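Local coordinates for tartrate dehydrogenase/decarboxylase (Pseudomonas putida, PDB 3FLK), which oxidises (+)-tartrate to oxaloglycolate with NAD+, converts meso-tartrate to D-glycerate and oxidatively decarboxylates D-malate to pyruvate, with the help of magnesium or manganese, at residues Ala77-Pro81 and Gly285-Phe291; Asp102-Ile107 and Arg170-Tyr174; Thr188-Lys192 and Val242-Phe247. The protein carries 1 engineered substitution. One frame throughout, in Å; residues are numbered along the deposited sequence.

Contact 1: residues Ala77-Pro81 and Gly285-Phe291; sequences AVGWP and GSAPDIF. Engineered in segment 77-81: G79 (natural residue Asp). With NAI (1,4-dihydronicotinamide adenine dinucleotide), chain F.
S286 OG donates to the carbonyl oxygen of G79 at 2.6 Å, tying together two loops that form much of the NAD pocket of the isocitrate/isopropylmalate dehydrogenase fold. The hydroxyl comes from above the carbonyl plane, 35° out of it, and reaches the oxygen because OG stands between the backbone N and the carbonyl carbon (chi1 59°). Serine suits the place: its short side chain spans the gap while its own N-H turns to the dinucleotide. Beside it the methyl of A77 rests on the backbone of G285, CB to C 3.4 Å, small enough for the two chains to come close.

Farther out the contact turns apolar. W80 lays its six-membered ring against P288, whose CB sits over one face, 4.1 Å from the ring centroid, in a CH-pi contact. F291 adds its CD2 3.6 Å from W80 CH2, the two ring planes almost perpendicular at 85°. Flat indole and compact proline make a good hydrophobic pair at a partly exposed margin.

The same two loops turn four backbone amides to the NADH. V78 N bonds to the nicotinamide O7N, S286 N to the ribose O4D, and G285 N and A287 N to the phosphate oxygens O1A and O2A. G285 carries no CB, which would collide with the nicotinamide ring. At the engineered G79, an Asp in the natural protein, CA lies 3.4 Å from the ribose O3D. In the second shell, backbone bonds of A77 to P12 and D14, and of S286 to I16, fix both loops, and D14 OD2 accepts a hydrogen bond from G79 N.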
loop_
_atom_site.group_PDB
_atom_site.type_symbol
_atom_site.label_atom_id
_atom_site.label_comp_id
_atom_site.label_asym_id
_atom_site.label_seq_id
_atom_site.Cartn_x
_atom_site.Cartn_y
_atom_site.Cartn_z
ATOM N N ALA A 77 -3.166 15.310 -16.445
ATOM C CA ALA A 77 -3.107 13.868 -16.224
ATOM C C ALA A 77 -3.036 13.131 -17.553
ATOM O O ALA A 77 -3.461 13.653 -18.581
ATOM C CB ALA A 77 -4.314 13.396 -15.427
ATOM N N VAL A 78 -2.510 11.911 -17.525
ATOM C CA VAL A 78 -2.384 11.116 -18.742
ATOM C C VAL A 78 -2.921 9.695 -18.563
ATOM O O VAL A 78 -2.661 9.036 -17.550
ATOM C CB VAL A 78 -0.921 11.110 -19.276
ATOM C CG1 VAL A 78 0.017 10.329 -18.347
ATOM C CG2 VAL A 78 -0.869 10.558 -20.692
ATOM N N GLY A 79 -3.682 9.236 -19.550
ATOM C CA GLY A 79 -4.184 7.872 -19.553
ATOM C C GLY A 79 -5.608 7.785 -20.050
ATOM O O GLY A 79 -6.471 8.559 -19.639
ATOM N N TRP A 80 -5.840 6.841 -20.955
ATOM C CA TRP A 80 -7.175 6.528 -21.437
ATOM C C TRP A 80 -7.177 5.061 -21.856
ATOM O O TRP A 80 -7.020 4.756 -23.041
ATOM C CB TRP A 80 -7.579 7.447 -22.598
ATOM C CG TRP A 80 -9.062 7.506 -22.792
ATOM C CD1 TRP A 80 -9.795 6.835 -23.730
ATOM C CD2 TRP A 80 -9.999 8.257 -22.011
ATOM N NE1 TRP A 80 -11.131 7.126 -23.586
ATOM C CE2 TRP A 80 -11.285 7.998 -22.538
ATOM C CE3 TRP A 80 -9.879 9.125 -20.917
ATOM C CZ2 TRP A 80 -12.444 8.579 -22.011
ATOM C CZ3 TRP A 80 -11.034 9.703 -20.390
ATOM C CH2 TRP A 80 -12.298 9.426 -20.941
ATOM N N PRO A 81 -7.331 4.147 -20.873
ATOM C CA PRO A 81 -7.177 2.705 -21.102
ATOM C C PRO A 81 -8.139 2.099 -22.129
ATOM O O PRO A 81 -7.839 1.040 -22.686
ATOM C CB PRO A 81 -7.398 2.093 -19.711
ATOM C CG PRO A 81 -8.125 3.127 -18.937
ATOM C CD PRO A 81 -7.654 4.443 -19.464
ATOM N N GLY A 285 -5.201 10.766 -11.326
ATOM C CA GLY A 285 -5.066 10.489 -12.753
ATOM C C GLY A 285 -6.124 11.163 -13.605
ATOM O O GLY A 285 -6.679 12.197 -13.224
ATOM N N SER A 286 -6.401 10.566 -14.762
ATOM C CA SER A 286 -7.327 11.139 -15.745
ATOM C C SER A 286 -8.809 10.882 -15.439
ATOM O O SER A 286 -9.682 11.446 -16.102
ATOM C CB SER A 286 -6.978 10.642 -17.148
ATOM O OG SER A 286 -7.051 9.230 -17.216
ATOM N N ALA A 287 -9.077 10.038 -14.440
ATOM C CA ALA A 287 -10.439 9.709 -13.989
ATOM C C ALA A 287 -11.482 9.568 -15.121
ATOM O O ALA A 287 -12.424 10.361 -15.201
ATOM C CB ALA A 287 -10.908 10.720 -12.939
ATOM N N PRO A 288 -11.317 8.547 -15.990
ATOM C CA PRO A 288 -12.206 8.359 -17.142
ATOM C C PRO A 288 -13.678 8.165 -16.774
ATOM O O PRO A 288 -14.555 8.536 -17.554
ATOM C CB PRO A 288 -11.663 7.087 -17.806
ATOM C CG PRO A 288 -10.260 6.980 -17.343
ATOM C CD PRO A 288 -10.276 7.503 -15.939
ATOM N N ASP A 289 -13.948 7.604 -15.598
ATOM C CA ASP A 289 -15.323 7.303 -15.202
ATOM C C ASP A 289 -16.121 8.528 -14.712
ATOM O O ASP A 289 -17.328 8.423 -14.488
ATOM C CB ASP A 289 -15.355 6.160 -14.180
ATOM C CG ASP A 289 -16.596 5.284 -14.314
ATOM O OD1 ASP A 289 -16.490 4.180 -14.904
ATOM O OD2 ASP A 289 -17.677 5.698 -13.836
ATOM N N ILE A 290 -15.458 9.676 -14.549
ATOM C CA ILE A 290 -16.163 10.939 -14.241
ATOM C C ILE A 290 -15.908 12.058 -15.262
ATOM O O ILE A 290 -16.494 13.142 -15.159
ATOM C CB ILE A 290 -15.886 11.478 -12.796
ATOM C CG1 ILE A 290 -14.393 11.759 -12.578
ATOM C CG2 ILE A 290 -16.457 10.525 -11.737
ATOM C CD1 ILE A 290 -14.102 12.755 -11.461
ATOM N N PHE A 291 -15.036 11.803 -16.238
ATOM C CA PHE A 291 -14.774 12.783 -17.291
ATOM C C PHE A 291 -16.052 13.075 -18.070
ATOM O O PHE A 291 -16.776 12.157 -18.458
ATOM C CB PHE A 291 -13.667 12.312 -18.243
ATOM C CG PHE A 291 -13.467 13.212 -19.436
ATOM C CD1 PHE A 291 -13.051 14.529 -19.271
ATOM C CD2 PHE A 291 -13.702 12.743 -20.723
ATOM C CE1 PHE A 291 -12.866 15.364 -20.372
ATOM C CE2 PHE A 291 -13.520 13.570 -21.829
ATOM C CZ PHE A 291 -13.102 14.882 -21.653
HETATM P PA NAI F . -7.576 8.153 -10.985
HETATM O O1A NAI F . -6.842 9.004 -10.021
HETATM O O2A NAI F . -7.703 8.792 -12.308
HETATM O O5B NAI F . -9.038 7.848 -10.408
HETATM C C5B NAI F . -9.256 7.072 -9.253
HETATM C C4B NAI F . -10.615 7.405 -8.645
HETATM O O4B NAI F . -10.563 8.677 -8.027
HETATM C C3B NAI F . -11.716 7.457 -9.695
HETATM O O3B NAI F . -12.873 6.865 -9.155
HETATM C C2B NAI F . -11.926 8.940 -9.929
HETATM O O2B NAI F . -13.262 9.248 -10.255
HETATM C C1B NAI F . -11.492 9.572 -8.616
HETATM N N9A NAI F . -10.874 10.890 -8.836
HETATM C C8A NAI F . -9.620 11.144 -9.333
HETATM N N7A NAI F . -9.444 12.482 -9.373
HETATM C C5A NAI F . -10.556 13.086 -8.912
HETATM C C6A NAI F . -10.900 14.423 -8.744
HETATM N N6A NAI F . -10.037 15.386 -9.056
HETATM N N1A NAI F . -12.145 14.741 -8.239
HETATM C C2A NAI F . -13.041 13.748 -7.904
HETATM N N3A NAI F . -12.685 12.423 -8.071
HETATM C C4A NAI F . -11.468 12.097 -8.571
HETATM O O3 NAI F . -6.790 6.738 -11.048
HETATM P PN NAI F . -7.206 5.399 -11.847
HETATM O O1N NAI F . -8.673 5.306 -12.006
HETATM O O2N NAI F . -6.515 4.286 -11.155
HETATM O O5D NAI F . -6.517 5.596 -13.280
HETATM C C5D NAI F . -7.171 6.250 -14.348
HETATM C C4D NAI F . -6.160 6.611 -15.436
HETATM O O4D NAI F . -5.304 7.641 -14.978
HETATM C C3D NAI F . -5.256 5.453 -15.837
HETATM O O3D NAI F . -5.072 5.527 -17.230
HETATM C C2D NAI F . -3.944 5.736 -15.127
HETATM O O2D NAI F . -2.834 5.217 -15.821
HETATM C C1D NAI F . -3.943 7.257 -15.103
HETATM N N1N NAI F . -3.151 7.881 -14.024
HETATM C C2N NAI F . -2.289 8.880 -14.380
HETATM C C3N NAI F . -1.527 9.535 -13.420
HETATM C C7N NAI F . -0.801 10.794 -13.800
HETATM O O7N NAI F . -0.979 11.338 -15.090
HETATM N N7N NAI F . 0.002 11.377 -12.911
HETATM C C4N NAI F . -1.655 9.161 -12.082
HETATM C C5N NAI F . -2.540 8.145 -11.722
HETATM C C6N NAI F . -3.293 7.507 -12.708
#

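Contact 2: residues Asp102-Ile107 and Arg170-Tyr174; sequences DQYVNI and RILKY
R170 lies along Y104 for nearly its whole length, joining helix 165-181 to the loop that leads into strand 105-111. Its CB nears Y104 CE1, and CG nears CD1 and CE1. R170 CD then hangs over the ring centre, 3.5 Å from the centroid of the Y104 ring, in a CH-pi contact. The extended chain carries R170 NE to 3.4 Å from Y104 CG, and the guanidinium lies flat on the ring but offset toward its CG-CD2 rim, the planes 6° apart. At the tip, R170 NH1 reaches D102 OD2 at 2.9 Å and R170 NH2 reaches D102 OD1 at 3.0 Å, an end-on salt bridge that meets each oxygen on its syn side through bent bonds, the two planes turned 45° apart; NH2 also bonds to T137. The OH of Y104 bonds to E273.

Farther along the strand, V105 CG1 sits over one face of Y174, 3.5 Å from Y174 CD2, and I107 CD1 touches Y174 CE2 at 3.6 Å.

Arginine suits the place because methylenes and flat cation can both lie on an aromatic face. The carboxylate of D102 probably balances its charge, while stack and paired bonds restrain guanidinium rotation.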
loop_
_atom_site.group_PDB
_atom_site.type_symbol
_atom_site.label_atom_id
_atom_site.label_comp_id
_atom_site.label_asym_id
_atom_site.label_seq_id
_atom_site.Cartn_x
_atom_site.Cartn_y
_atom_site.Cartn_z
ATOM N N ASP A 102 15.247 14.787 -14.926
ATOM C CA ASP A 102 15.806 14.424 -13.618
ATOM C C ASP A 102 15.058 15.068 -12.445
ATOM O O ASP A 102 15.660 15.689 -11.559
ATOM C CB ASP A 102 17.308 14.734 -13.561
ATOM C CG ASP A 102 18.060 13.811 -12.615
ATOM O OD1 ASP A 102 17.719 12.607 -12.536
ATOM O OD2 ASP A 102 19.002 14.290 -11.953
ATOM N N GLN A 103 13.738 14.907 -12.460
ATOM C CA GLN A 103 12.868 15.434 -11.419
ATOM C C GLN A 103 12.780 14.415 -10.284
ATOM O O GLN A 103 11.719 13.840 -10.038
ATOM C CB GLN A 103 11.480 15.748 -12.001
ATOM C CG GLN A 103 11.497 16.822 -13.092
ATOM C CD GLN A 103 10.207 16.901 -13.908
ATOM O OE1 GLN A 103 9.329 16.040 -13.811
ATOM N NE2 GLN A 103 10.100 17.941 -14.729
ATOM N N TYR A 104 13.899 14.200 -9.592
ATOM C CA TYR A 104 14.027 13.057 -8.676
ATOM C C TYR A 104 13.228 13.153 -7.373
ATOM O O TYR A 104 12.971 12.134 -6.728
ATOM C CB TYR A 104 15.501 12.703 -8.418
ATOM C CG TYR A 104 16.315 13.759 -7.699
ATOM C CD1 TYR A 104 16.374 13.790 -6.307
ATOM C CD2 TYR A 104 17.053 14.705 -8.410
ATOM C CE1 TYR A 104 17.128 14.751 -5.639
ATOM C CE2 TYR A 104 17.817 15.669 -7.749
ATOM C CZ TYR A 104 17.844 15.684 -6.364
ATOM O OH TYR A 104 18.588 16.629 -5.693
ATOM N N VAL A 105 12.843 14.367 -6.987
ATOM C CA VAL A 105 12.041 14.566 -5.782
ATOM C C VAL A 105 10.574 14.779 -6.143
ATOM O O VAL A 105 10.230 15.745 -6.826
ATOM C CB VAL A 105 12.514 15.776 -4.933
ATOM C CG1 VAL A 105 11.904 15.702 -3.550
ATOM C CG2 VAL A 105 14.020 15.820 -4.822
ATOM N N ASN A 106 9.720 13.876 -5.675
ATOM C CA ASN A 106 8.277 14.028 -5.832
ATOM C C ASN A 106 7.654 14.357 -4.477
ATOM O O ASN A 106 7.501 13.481 -3.625
ATOM C CB ASN A 106 7.655 12.765 -6.442
ATOM C CG ASN A 106 6.277 13.015 -7.047
ATOM O OD1 ASN A 106 5.586 13.966 -6.692
ATOM N ND2 ASN A 106 5.882 12.157 -7.976
ATOM N N ILE A 107 7.322 15.633 -4.289
ATOM C CA ILE A 107 6.783 16.142 -3.026
ATOM C C ILE A 107 5.260 16.158 -3.059
ATOM O O ILE A 107 4.661 16.799 -3.924
ATOM C CB ILE A 107 7.303 17.580 -2.719
ATOM C CG1 ILE A 107 8.828 17.596 -2.566
ATOM C CG2 ILE A 107 6.629 18.157 -1.473
ATOM C CD1 ILE A 107 9.345 16.919 -1.292
ATOM N N ARG A 170 20.390 10.897 -2.671
ATOM C CA ARG A 170 19.851 12.227 -2.957
ATOM C C ARG A 170 18.397 12.427 -2.512
ATOM O O ARG A 170 18.028 13.523 -2.095
ATOM C CB ARG A 170 20.055 12.618 -4.428
ATOM C CG ARG A 170 19.273 11.798 -5.442
ATOM C CD ARG A 170 19.607 12.247 -6.852
ATOM N NE ARG A 170 18.837 11.519 -7.856
ATOM C CZ ARG A 170 18.874 11.770 -9.162
ATOM N NH1 ARG A 170 19.639 12.745 -9.644
ATOM N NH2 ARG A 170 18.133 11.043 -9.988
ATOM N N ILE A 171 17.578 11.378 -2.592
ATOM C CA ILE A 171 16.204 11.462 -2.086
ATOM C C ILE A 171 16.181 11.482 -0.553
ATOM O O ILE A 171 15.400 12.222 0.048
ATOM C CB ILE A 171 15.254 10.360 -2.683
ATOM C CG1 ILE A 171 13.779 10.706 -2.428
ATOM C CG2 ILE A 171 15.587 8.965 -2.153
ATOM C CD1 ILE A 171 13.265 11.892 -3.245
ATOM N N LEU A 172 17.054 10.687 0.066
ATOM C CA LEU A 172 17.174 10.646 1.524
ATOM C C LEU A 172 17.682 11.978 2.062
ATOM O O LEU A 172 17.177 12.478 3.071
ATOM C CB LEU A 172 18.092 9.502 1.973
ATOM C CG LEU A 172 17.579 8.067 1.805
ATOM C CD1 LEU A 172 18.703 7.075 2.052
ATOM C CD2 LEU A 172 16.378 7.770 2.704
ATOM N N LYS A 173 18.669 12.554 1.378
ATOM C CA LYS A 173 19.202 13.863 1.747
ATOM C C LYS A 173 18.115 14.935 1.703
ATOM O O LYS A 173 17.972 15.712 2.646
ATOM C CB LYS A 173 20.381 14.257 0.856
ATOM C CG LYS A 173 21.053 15.561 1.279
ATOM C CD LYS A 173 22.361 15.788 0.546
ATOM C CE LYS A 173 23.058 17.048 1.045
ATOM N NZ LYS A 173 22.319 18.284 0.671
ATOM N N TYR A 174 17.345 14.963 0.617
ATOM C CA TYR A 174 16.258 15.929 0.490
ATOM C C TYR A 174 15.279 15.820 1.660
ATOM O O TYR A 174 14.923 16.833 2.270
ATOM C CB TYR A 174 15.525 15.784 -0.850
ATOM C CG TYR A 174 14.701 17.006 -1.199
ATOM C CD1 TYR A 174 15.236 18.030 -1.983
ATOM C CD2 TYR A 174 13.397 17.154 -0.720
ATOM C CE1 TYR A 174 14.483 19.165 -2.298
ATOM C CE2 TYR A 174 12.641 18.285 -1.026
ATOM C CZ TYR A 174 13.190 19.283 -1.814
ATOM O OH TYR A 174 12.442 20.400 -2.123
HETATM O O HOH W 1 19.156 15.780 -2.427
#

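Contact 3: residues Thr188-Lys192 and Val242-Phe247; sequences TSATK and VASNLF. With OXL (oxalate ion), chain O.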
loop_
_atom_site.group_PDB
_atom_site.type_symbol
_atom_site.label_atom_id
_atom_site.label_comp_id
_atom_site.label_asym_id
_atom_site.label_seq_id
_atom_site.Cartn_x
_atom_site.Cartn_y
_atom_site.Cartn_z
ATOM N N THR A 188 10.116 9.433 8.683
ATOM C CA THR A 188 9.744 8.022 8.614
ATOM C C THR A 188 10.155 7.475 7.252
ATOM O O THR A 188 9.817 8.048 6.217
ATOM C CB THR A 188 8.226 7.806 8.837
ATOM O OG1 THR A 188 7.855 8.325 10.116
ATOM C CG2 THR A 188 7.865 6.322 8.782
ATOM N N SER A 189 10.908 6.379 7.267
ATOM C CA SER A 189 11.342 5.721 6.044
ATOM C C SER A 189 10.457 4.510 5.764
ATOM O O SER A 189 10.327 3.624 6.610
ATOM C CB SER A 189 12.806 5.288 6.169
ATOM O OG SER A 189 13.287 4.780 4.934
ATOM N N ALA A 190 9.839 4.485 4.584
ATOM C CA ALA A 190 9.066 3.323 4.153
ATOM C C ALA A 190 10.014 2.231 3.673
ATOM O O ALA A 190 10.890 2.480 2.842
ATOM C CB ALA A 190 8.081 3.701 3.048
ATOM N N THR A 191 9.836 1.024 4.200
ATOM C CA THR A 191 10.691 -0.102 3.830
ATOM C C THR A 191 9.915 -1.420 3.682
ATOM O O THR A 191 8.715 -1.476 3.942
ATOM C CB THR A 191 11.894 -0.249 4.820
ATOM O OG1 THR A 191 12.845 -1.187 4.297
ATOM C CG2 THR A 191 11.438 -0.706 6.197
ATOM N N LYS A 192 10.606 -2.462 3.224
ATOM C CA LYS A 192 10.095 -3.835 3.264
ATOM C C LYS A 192 11.285 -4.785 3.233
ATOM O O LYS A 192 11.409 -5.637 2.349
ATOM C CB LYS A 192 9.110 -4.123 2.119
ATOM C CG LYS A 192 8.079 -5.213 2.448
ATOM C CD LYS A 192 7.458 -4.983 3.829
ATOM C CE LYS A 192 6.236 -5.844 4.084
ATOM N NZ LYS A 192 6.568 -7.253 4.436
ATOM N N VAL A 242 9.555 9.412 3.787
ATOM C CA VAL A 242 10.395 9.185 2.615
ATOM C C VAL A 242 10.222 7.746 2.120
ATOM O O VAL A 242 10.179 6.802 2.915
ATOM C CB VAL A 242 11.891 9.564 2.880
ATOM C CG1 VAL A 242 12.527 8.670 3.952
ATOM C CG2 VAL A 242 12.707 9.555 1.582
ATOM N N ALA A 243 10.098 7.591 0.805
ATOM C CA ALA A 243 9.737 6.304 0.214
ATOM C C ALA A 243 10.254 6.147 -1.210
ATOM O O ALA A 243 10.552 7.134 -1.888
ATOM C CB ALA A 243 8.215 6.117 0.251
ATOM N N SER A 244 10.356 4.893 -1.652
ATOM C CA SER A 244 10.703 4.555 -3.033
ATOM C C SER A 244 9.574 4.951 -3.992
ATOM O O SER A 244 8.497 5.367 -3.556
ATOM C CB SER A 244 10.949 3.051 -3.145
ATOM O OG SER A 244 9.733 2.344 -2.939
ATOM N N ASN A 245 9.827 4.796 -5.290
ATOM C CA ASN A 245 8.869 5.147 -6.344
ATOM C C ASN A 245 7.484 4.538 -6.129
ATOM O O ASN A 245 6.474 5.254 -6.135
ATOM C CB ASN A 245 9.421 4.733 -7.714
ATOM C CG ASN A 245 9.093 5.730 -8.812
ATOM O OD1 ASN A 245 8.055 6.395 -8.788
ATOM N ND2 ASN A 245 9.986 5.834 -9.791
ATOM N N LEU A 246 7.445 3.224 -5.925
ATOM C CA LEU A 246 6.191 2.503 -5.699
ATOM C C LEU A 246 5.546 2.802 -4.342
ATOM O O LEU A 246 4.343 3.078 -4.267
ATOM C CB LEU A 246 6.399 0.990 -5.854
ATOM C CG LEU A 246 5.228 0.068 -5.476
ATOM C CD1 LEU A 246 4.020 0.293 -6.383
ATOM C CD2 LEU A 246 5.669 -1.387 -5.521
ATOM N N PHE A 247 6.337 2.724 -3.274
ATOM C CA PHE A 247 5.799 2.921 -1.927
ATOM C C PHE A 247 5.268 4.344 -1.737
ATOM O O PHE A 247 4.214 4.536 -1.125
ATOM C CB PHE A 247 6.824 2.547 -0.842
ATOM C CG PHE A 247 7.155 1.070 -0.785
ATOM C CD1 PHE A 247 6.361 0.122 -1.442
ATOM C CD2 PHE A 247 8.244 0.624 -0.043
ATOM C CE1 PHE A 247 6.667 -1.240 -1.381
ATOM C CE2 PHE A 247 8.558 -0.738 0.028
ATOM C CZ PHE A 247 7.771 -1.669 -0.644
HETATM C C1 OXL O . 3.564 -10.973 5.628
HETATM C C2 OXL O . 4.764 -10.148 5.807
HETATM O O1 OXL O . 2.462 -10.518 6.023
HETATM O O2 OXL O . 5.893 -10.621 5.535
HETATM O O3 OXL O . 3.660 -12.098 5.089
HETATM O O4 OXL O . 4.622 -8.976 6.229
HETATM O O HOH W 2 10.981 2.865 0.153
#
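S189 and V242 lie side by side in neighbouring parallel strands, where V242 N donates to T188 O at 2.8 Å and A190 N to V242 O at 2.9 Å, the latter nearly straight at 175°. After A190 and A243 the chains part: water 2 donates to A190 O and accepts from S244 N, bridging the backbones where segment 242-247 leaves the sheet for helix 245-258. S244 is the N-cap of that helix, its OG taking a weak bond from F247 N.

The side chains of S189 and V242 lie on the same face of the sheet, with V242 CG1 4.1 Å from S189 CB; S189 OG bonds to W203. On the other face the methyls of A190 and A243 meet, CB to CB 3.7 Å, and residues this small let the first turn of the helix come close. F247 packs beside A190, the edge of its ring facing A190 O, and F247 CZ approaches K192 CB at 3.9 Å, against the base of the lysine.

K192 bends at chi2 (47°) and chi4, its long chain leading away from F247. K192 NZ donates a hydrogen bond to oxalate O4 at 3.2 Å and makes a salt bridge with D249 of the second subunit, with N194 OD1 as a further partner. R98, R108 and R134 of the second subunit bind the same oxalate. The C-terminal edge of a parallel sheet commonly holds the active site in alpha/beta enzymes; here one such edge contributes to an oxalate site, probably the substrate pocket, built from both subunits.

Contacts 2 and 3 both fall between the two segments of contact 1 in the chain, and all three adjoin one ten-stranded mixed sheet. Contact 1 lies beyond the ends of strands 72-77 and 278-282, about 26 to 27 Å, centre to centre, from the others. Contacts 2 and 3 are about 12 Å apart between centres and touch where I171 and L172 pack on V242; helix 165-181 is followed in the chain by strand 186-191. Contact 1 cradles NADH also bonded to N194 of the second subunit, whereas K192 in contact 3 binds an oxalate held by arginines of that subunit. Each site is thus built from both chains, consistent with the homodimer being the working unit.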